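Local coordinates for putative uncharacterized protein (PDB 4GNX), which probably serves as the small OB-fold subunit of replication protein A, the complex that binds single-stranded DNA, at residues Lys3-Ile8 / Gly18-Ile23; Val45-Thr50 / Phe74-Ile79. All coordinates share one frame; numbering follows the deposited sequence.

Contact 1: residues Lys3-Ile8 / Gly18-Ile23; sequences KPTPLI and GQTVRI
Pro6 and Ile8 pair with Arg22 through parallel backbone bonds: Arg22 N donates to Pro6 O at 3.0 Å and Ile8 N to Arg22 O at 2.9 Å, with N-H...O angles of 143° and 165°. Arg22 thus straddles Leu7, the pattern of a parallel bridge, and the N-terminal segment of this OB fold is laid against the start of the first long barrel strand, 20-31. The pairing is short. Over residues 3-8 and 19-23 the two chains diverge by 46°, and toward Lys3 side chains take over. Thr5 CG2, held anti to its own amide nitrogen, reaches the strand backbone and lies 3.6 Å from Arg22 CB. The same methyl also covers one face of the Arg22 guanidinium, displaced from its centre. The polar end of that arginine looks outward from this pair: NH1 forms a salt bridge with Glu60 of another chain, and NE is hydrogen-bonded to Thr64 OG1. Leu7 CD1 touches Arg22 CG on the same side of the sheet, while Leu7 also packs on Val99 and Val100 of helix 93-104. Ile8 CG1 meets Val21 CB at 4.1 Å, the two side chains crossing at about a right angle. At the exposed end, a bent Lys3 chain brings NZ to Gln19 OE1 at 3.0 Å, a weak and loosely defined hydrogen bond, since Gln19 NE2 is about as near to NZ.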
# COMPACT_ATOMS: atom_id res chain seq x y z
N LYS A 3 17.09 26.07 6.85
CA LYS A 3 17.67 25.23 5.83
C LYS A 3 17.19 23.82 6.04
O LYS A 3 17.21 23.32 7.16
CB LYS A 3 19.20 25.24 5.93
CG LYS A 3 19.91 26.02 4.84
CD LYS A 3 21.18 25.32 4.39
CE LYS A 3 22.17 25.16 5.53
NZ LYS A 3 23.29 24.24 5.20
N PRO A 4 16.78 23.16 4.96
CA PRO A 4 16.48 21.74 5.04
C PRO A 4 17.65 21.00 5.67
O PRO A 4 18.79 21.40 5.48
CB PRO A 4 16.32 21.35 3.57
CG PRO A 4 15.72 22.57 2.96
CD PRO A 4 16.36 23.73 3.66
N THR A 5 17.33 19.96 6.44
CA THR A 5 18.32 19.09 7.02
C THR A 5 18.21 17.68 6.44
O THR A 5 17.46 16.86 6.95
CB THR A 5 18.17 19.09 8.56
OG1 THR A 5 18.66 20.34 9.05
CG2 THR A 5 19.01 18.00 9.20
N PRO A 6 18.96 17.38 5.35
CA PRO A 6 18.93 16.06 4.72
C PRO A 6 18.94 14.87 5.68
O PRO A 6 19.69 14.88 6.67
CB PRO A 6 20.21 16.05 3.85
CG PRO A 6 20.98 17.25 4.25
CD PRO A 6 19.96 18.24 4.71
N LEU A 7 18.13 13.86 5.38
CA LEU A 7 18.18 12.56 6.06
C LEU A 7 19.18 11.75 5.33
O LEU A 7 18.98 11.43 4.16
CB LEU A 7 16.83 11.84 5.95
CG LEU A 7 16.55 10.70 6.91
CD1 LEU A 7 16.56 11.17 8.37
CD2 LEU A 7 15.23 10.04 6.54
N ILE A 8 20.28 11.40 5.98
CA ILE A 8 21.35 10.76 5.24
C ILE A 8 21.82 9.46 5.88
O ILE A 8 21.46 9.14 7.02
CB ILE A 8 22.52 11.75 4.96
CG1 ILE A 8 23.35 12.00 6.21
CG2 ILE A 8 22.00 13.06 4.36
CD1 ILE A 8 24.81 12.19 5.92
N GLY A 18 30.71 20.26 6.82
CA GLY A 18 30.35 21.56 7.38
C GLY A 18 28.86 21.86 7.44
O GLY A 18 28.46 22.97 7.76
N GLN A 19 28.03 20.88 7.13
CA GLN A 19 26.59 21.11 7.10
C GLN A 19 25.87 20.27 8.12
O GLN A 19 26.37 19.24 8.58
CB GLN A 19 26.02 20.80 5.72
CG GLN A 19 26.71 21.50 4.57
CD GLN A 19 26.01 22.77 4.22
OE1 GLN A 19 26.28 23.84 4.80
NE2 GLN A 19 25.09 22.68 3.25
N THR A 20 24.68 20.72 8.48
CA THR A 20 23.90 20.07 9.49
C THR A 20 23.08 18.99 8.85
O THR A 20 22.30 19.27 7.95
CB THR A 20 22.96 21.06 10.16
OG1 THR A 20 23.75 21.99 10.91
CG2 THR A 20 22.03 20.35 11.10
N VAL A 21 23.28 17.76 9.28
CA VAL A 21 22.48 16.68 8.75
C VAL A 21 21.62 16.00 9.82
O VAL A 21 21.64 16.36 11.01
CB VAL A 21 23.35 15.62 8.07
CG1 VAL A 21 24.14 16.23 6.92
CG2 VAL A 21 24.25 14.95 9.09
N ARG A 22 20.87 15.00 9.38
CA ARG A 22 20.06 14.20 10.27
C ARG A 22 20.34 12.76 9.92
O ARG A 22 20.36 12.40 8.75
CB ARG A 22 18.60 14.53 10.03
CG ARG A 22 17.66 13.90 11.02
CD ARG A 22 16.37 14.72 11.12
NE ARG A 22 16.57 15.91 11.93
CZ ARG A 22 15.71 16.92 12.00
NH1 ARG A 22 14.59 16.87 11.31
NH2 ARG A 22 15.98 17.98 12.76
N ILE A 23 20.58 11.92 10.93
CA ILE A 23 20.95 10.52 10.67
C ILE A 23 20.40 9.58 11.76
O ILE A 23 20.39 9.94 12.95
CB ILE A 23 22.47 10.36 10.45
CG1 ILE A 23 22.85 8.89 10.33
CG2 ILE A 23 23.27 10.90 11.61
CD1 ILE A 23 24.05 8.64 9.44

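Contact 2: residues Val45-Thr50 / Phe74-Ile79; sequences VEIAMT and FQANQI
Phe74 sits at the tightly packed end, its first side-chain bond directed at strand 45-48 and its ring packed on Val45 and Ile47, with Val21, Ile23 and Leu13 also against it. Ile47 CD1 lies over one face of the ring, 4.1 Å above its plane and displaced from the ring centre. Ile47 CG2, placed trans to the residue's own amide nitrogen, runs beside the ring's stem to Phe74 CB and also meets Ala76 CB at 4.0 Å. Val45 CG1 approaches Phe74 CD1 obliquely at 3.9 Å. The backbones join through Ala48 alone: Ala48 N donates to Phe74 O at 2.7 Å, and Ala76 N to Ala48 O at 2.9 Å, with N-H...O angles of 162° and 159°. Both bonds flank Gln75, a single parallel-type bridge between strands whose directions differ by 43°. This is the junction of strands 44-48 and 73-81, the parallel closure of the OB-fold barrel. Strand 73-81 turns a corner at Asn77; Asn77 and Gln78 lie opposite Thr64 of strand 60-68 as a classic beta bulge. The first bond of the Met49 side chain leads away from 74-79, but bends at chi2 and chi3 bring SD back to 3.6 Å from Ile79 CD1. The solvent side is much looser. Glu46, Ala48, Gln75 and Asn77 are exposed. Thr50 OG1 comes no nearer than 3.7 Å to Ala76 O, without a hydrogen bond.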
# COMPACT_ATOMS: atom_id res chain seq x y z
N VAL A 45 29.38 5.17 12.16
CA VAL A 45 29.57 6.63 12.21
C VAL A 45 29.91 7.03 13.64
O VAL A 45 29.23 6.61 14.59
CB VAL A 45 28.31 7.41 11.76
CG1 VAL A 45 28.51 8.91 11.90
CG2 VAL A 45 27.97 7.12 10.32
N GLU A 46 30.94 7.87 13.79
CA GLU A 46 31.39 8.32 15.11
C GLU A 46 30.69 9.64 15.43
O GLU A 46 30.82 10.60 14.68
CB GLU A 46 32.90 8.52 15.07
CG GLU A 46 33.70 7.72 16.08
CD GLU A 46 35.21 7.81 15.84
OE1 GLU A 46 35.69 8.89 15.43
OE2 GLU A 46 35.92 6.81 16.05
N ILE A 47 29.94 9.69 16.53
CA ILE A 47 29.23 10.92 16.90
C ILE A 47 29.74 11.50 18.23
O ILE A 47 29.84 10.79 19.22
CB ILE A 47 27.71 10.71 17.02
CG1 ILE A 47 27.19 9.75 15.95
CG2 ILE A 47 26.98 12.06 16.99
CD1 ILE A 47 26.19 10.35 14.98
N ALA A 48 30.08 12.78 18.22
CA ALA A 48 30.53 13.47 19.42
C ALA A 48 29.31 14.03 20.10
O ALA A 48 28.59 14.86 19.53
CB ALA A 48 31.53 14.57 19.08
N MET A 49 29.07 13.55 21.31
CA MET A 49 27.84 13.80 22.02
C MET A 49 27.93 14.99 22.99
O MET A 49 28.98 15.24 23.60
CB MET A 49 27.47 12.51 22.77
CG MET A 49 25.98 12.20 22.85
SD MET A 49 25.08 12.17 21.28
CE MET A 49 26.21 11.19 20.30
N THR A 50 26.82 15.71 23.11
CA THR A 50 26.60 16.74 24.13
C THR A 50 26.77 16.14 25.54
O THR A 50 26.43 14.98 25.78
CB THR A 50 25.19 17.36 23.96
OG1 THR A 50 25.20 18.25 22.84
CG2 THR A 50 24.74 18.18 25.15
N PHE A 74 31.35 13.84 13.71
CA PHE A 74 30.05 14.45 13.91
C PHE A 74 29.77 15.19 15.20
O PHE A 74 29.81 14.58 16.25
CB PHE A 74 29.12 13.31 13.94
CG PHE A 74 28.03 13.44 13.01
CD1 PHE A 74 28.07 12.74 11.82
CD2 PHE A 74 26.99 14.29 13.30
CE1 PHE A 74 27.05 12.85 10.92
CE2 PHE A 74 25.95 14.42 12.40
CZ PHE A 74 25.98 13.69 11.21
N GLN A 75 29.43 16.48 15.13
CA GLN A 75 29.15 17.23 16.35
C GLN A 75 27.64 17.25 16.56
O GLN A 75 26.95 17.99 15.88
CB GLN A 75 29.78 18.66 16.32
CG GLN A 75 29.69 19.47 17.62
CD GLN A 75 30.85 20.48 17.86
OE1 GLN A 75 31.56 20.89 16.93
NE2 GLN A 75 31.03 20.89 19.13
N ALA A 76 27.15 16.43 17.50
CA ALA A 76 25.72 16.37 17.80
C ALA A 76 25.19 17.71 18.29
O ALA A 76 25.76 18.30 19.19
CB ALA A 76 25.41 15.27 18.82
N ASN A 77 24.10 18.17 17.67
CA ASN A 77 23.36 19.33 18.15
C ASN A 77 22.22 18.82 19.04
O ASN A 77 22.17 19.12 20.23
CB ASN A 77 22.85 20.20 16.97
CG ASN A 77 23.99 20.98 16.24
OD1 ASN A 77 25.01 21.36 16.84
ND2 ASN A 77 23.79 21.24 14.95
N GLN A 78 21.34 17.99 18.46
CA GLN A 78 20.20 17.41 19.19
C GLN A 78 20.10 15.93 18.98
O GLN A 78 20.71 15.37 18.08
CB GLN A 78 18.88 18.07 18.80
CG GLN A 78 18.53 19.29 19.64
CD GLN A 78 18.18 18.99 21.12
OE1 GLN A 78 17.31 19.66 21.71
NE2 GLN A 78 18.86 18.01 21.72
N ILE A 79 19.34 15.26 19.82
CA ILE A 79 19.23 13.81 19.73
C ILE A 79 17.83 13.31 20.13
O ILE A 79 17.27 13.75 21.15
CB ILE A 79 20.35 13.10 20.56
CG1 ILE A 79 21.78 13.53 20.16
CG2 ILE A 79 20.21 11.59 20.43
CD1 ILE A 79 22.45 14.60 21.03

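Contacts 1 and 2 follow one another along the chain, contact 1 being complete before the first residue of contact 2, and their centres lie about 12 Å apart, each about 8 Å from the chain's centre. Both belong to one curved sheet. Strand 60-68 connects them, pairing antiparallel with 20-31 on one side and with 73-81 on the other. Their side chains also meet in the barrel interior, where Ile23 CG2 lies 3.9 Å from Phe74 CZ and Ile23 CD1 4.3 Å from Val45 CG2. Contact 1 adds the N-terminal segment to the barrel, and contact 2 closes the barrel itself. Both reach another subunit, contact 1 through Arg22 and contact 2 through Ile79 O.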